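PDB 1TU9: globin domain-containing protein from Pseudomonas aeruginosa, which is of unknown function but belongs to the globin family, binds heme b and, like its relatives, may bind or carry oxygen. Local coordinates for residues A[62-67]-A[118-123]. Sequence-based numbering, arbitrary orientation. Where two conformers were deposited one is given.
Sequences MYARGM and RDVMGR
The Tyr63 ring and the Arg123 guanidinium stand almost perpendicular, their planes 88° apart, and Tyr63 turns one ring corner to Arg123: CE2 lies 4.1 Å from Arg123 CB and equally near Arg123 O. A water sits at the ring edge, in its plane, 2.7 Å from Tyr63 OH, and donates a hydrogen bond to Arg123 O. With CG anti to the backbone N (chi1 170°), Tyr63 sends its hydroxyl to this water, which links the two segments, between which there is no direct hydrogen bond. The Arg123 guanidinium carries the Asp119 carbonyl O, a weak partner of NE, at its edge and in plane. Side-on, NE and NH2 both grip Asp119 OD1, NH2 at 2.8 Å, from one face of the carboxylate and some 40° out of its plane. The extended Arg123 chain passes Ala64, whose CB lies 4.2 Å from CD. Closer packing comes from Ala64 CB against Val120 CG1, 3.7 Å apart, with Val120 also touching Val9 of helix 5-17. Helix 46-64 thus ends against helix 111-130, the E and H helices of the globin fold, and Gly66 closes it in a Schellman motif. The one-turn salt bridge within helix 111-130 probably tempers the arginine's charge and steadies its aliphatic part; the contact between the segments itself is largely apolar, supplemented by one bridging water.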
loop_
_atom_site.group_PDB
_atom_site.type_symbol
_atom_site.label_atom_id
_atom_site.label_comp_id
_atom_site.label_asym_id
_atom_site.label_seq_id
_atom_site.Cartn_x
_atom_site.Cartn_y
_atom_site.Cartn_z
ATOM N N MET A 62 1.689 7.191 -8.964
ATOM C CA MET A 62 1.285 8.101 -10.035
ATOM C C MET A 62 0.621 9.351 -9.472
ATOM O O MET A 62 0.907 10.453 -9.930
ATOM C CB MET A 62 0.371 7.396 -11.034
ATOM C CG MET A 62 1.108 6.355 -11.874
ATOM S SD MET A 62 0.191 5.758 -13.284
ATOM C CE MET A 62 -1.008 4.936 -12.508
ATOM N N TYR A 63 -0.230 9.195 -8.464
ATOM C CA TYR A 63 -0.815 10.343 -7.776
ATOM C C TYR A 63 0.289 11.242 -7.210
ATOM O O TYR A 63 0.270 12.459 -7.429
ATOM C CB TYR A 63 -1.770 9.861 -6.679
ATOM C CG TYR A 63 -2.238 10.959 -5.771
ATOM C CD1 TYR A 63 -3.232 11.836 -6.168
ATOM C CD2 TYR A 63 -1.681 11.131 -4.522
ATOM C CE1 TYR A 63 -3.673 12.843 -5.309
ATOM C CE2 TYR A 63 -2.103 12.146 -3.679
ATOM C CZ TYR A 63 -3.092 12.999 -4.082
ATOM O OH TYR A 63 -3.524 14.013 -3.247
ATOM N N ALA A 64 1.289 10.656 -6.566
ATOM C CA ALA A 64 2.377 11.413 -5.959
ATOM C C ALA A 64 3.266 12.106 -6.990
ATOM O O ALA A 64 4.001 13.018 -6.646
ATOM C CB ALA A 64 3.212 10.497 -5.079
ATOM N N ARG A 65 3.211 11.667 -8.245
ATOM C CA ARG A 65 3.927 12.300 -9.362
ATOM C C ARG A 65 3.118 13.370 -10.077
ATOM O O ARG A 65 3.608 13.981 -11.042
ATOM C CB ARG A 65 4.336 11.239 -10.382
ATOM C CG ARG A 65 5.329 10.219 -9.872
ATOM C CD ARG A 65 5.593 9.117 -10.888
ATOM N NE ARG A 65 6.530 9.546 -11.933
ATOM C CZ ARG A 65 6.750 8.898 -13.077
ATOM N NH1 ARG A 65 6.058 7.816 -13.409
ATOM N NH2 ARG A 65 7.662 9.370 -13.911
ATOM N N GLY A 66 1.883 13.580 -9.651
ATOM C CA GLY A 66 1.078 14.679 -10.162
ATOM C C GLY A 66 -0.104 14.271 -11.011
ATOM O O GLY A 66 -0.762 15.115 -11.599
ATOM N N MET A 67 -0.417 12.988 -11.071
ATOM C CA MET A 67 -1.643 12.587 -11.739
ATOM C C MET A 67 -2.830 13.082 -10.952
ATOM O O MET A 67 -2.736 13.243 -9.735
ATOM C CB MET A 67 -1.699 11.079 -11.914
ATOM C CG MET A 67 -0.659 10.579 -12.909
ATOM S SD MET A 67 -0.679 11.303 -14.579
ATOM C CE MET A 67 -2.009 10.420 -15.343
ATOM N N ARG A 118 7.225 6.206 3.255
ATOM C CA ARG A 118 6.214 6.703 4.188
ATOM C C ARG A 118 5.588 8.000 3.703
ATOM O O ARG A 118 4.377 8.189 3.795
ATOM C CB ARG A 118 6.795 6.807 5.605
ATOM C CG ARG A 118 6.963 5.419 6.221
ATOM C CD ARG A 118 7.281 5.375 7.705
ATOM N NE ARG A 118 7.242 4.006 8.216
ATOM C CZ ARG A 118 6.139 3.375 8.635
ATOM N NH1 ARG A 118 4.956 3.983 8.650
ATOM N NH2 ARG A 118 6.227 2.121 9.047
ATOM N N ASP A 119 6.407 8.881 3.147
ATOM C CA ASP A 119 5.950 10.177 2.643
ATOM C C ASP A 119 5.074 9.995 1.406
ATOM O O ASP A 119 3.941 10.495 1.345
ATOM C CB ASP A 119 7.206 11.011 2.363
ATOM C CG ASP A 119 6.938 12.406 1.890
ATOM O OD1 ASP A 119 5.789 12.795 1.552
ATOM O OD2 ASP A 119 7.908 13.173 1.779
ATOM N N VAL A 120 5.580 9.247 0.431
ATOM C CA VAL A 120 4.888 9.067 -0.832
ATOM C C VAL A 120 3.587 8.276 -0.645
ATOM O O VAL A 120 2.547 8.653 -1.172
ATOM C CB VAL A 120 5.808 8.424 -1.897
ATOM C CG1 VAL A 120 5.032 7.990 -3.133
ATOM C CG2 VAL A 120 6.927 9.402 -2.260
ATOM N N MET A 121 3.629 7.176 0.090
ATOM C CA MET A 121 2.395 6.429 0.344
ATOM C C MET A 121 1.431 7.219 1.221
ATOM O O MET A 121 0.222 7.156 1.003
ATOM C CB MET A 121 2.675 5.081 1.002
ATOM C CG MET A 121 3.510 4.131 0.163
ATOM S SD MET A 121 2.638 3.461 -1.284
ATOM C CE MET A 121 3.278 4.486 -2.560
ATOM N N GLY A 122 1.950 7.961 2.190
ATOM C CA GLY A 122 1.103 8.702 3.113
ATOM C C GLY A 122 0.202 9.707 2.443
ATOM O O GLY A 122 -0.917 9.937 2.900
ATOM N N ARG A 123 0.649 10.293 1.338
ATOM C CA ARG A 123 -0.158 11.278 0.622
ATOM C C ARG A 123 -1.437 10.688 0.112
ATOM O O ARG A 123 -2.508 11.275 0.265
ATOM C CB ARG A 123 0.576 11.801 -0.600
ATOM C CG ARG A 123 1.822 12.440 -0.285
ATOM C CD ARG A 123 2.703 12.557 -1.455
ATOM N NE ARG A 123 3.980 12.932 -0.946
ATOM C CZ ARG A 123 4.784 13.787 -1.539
ATOM N NH1 ARG A 123 4.452 14.342 -2.691
ATOM N NH2 ARG A 123 5.922 14.078 -0.972
HETATM O O HOH W 1 -2.761 13.941 -0.692
#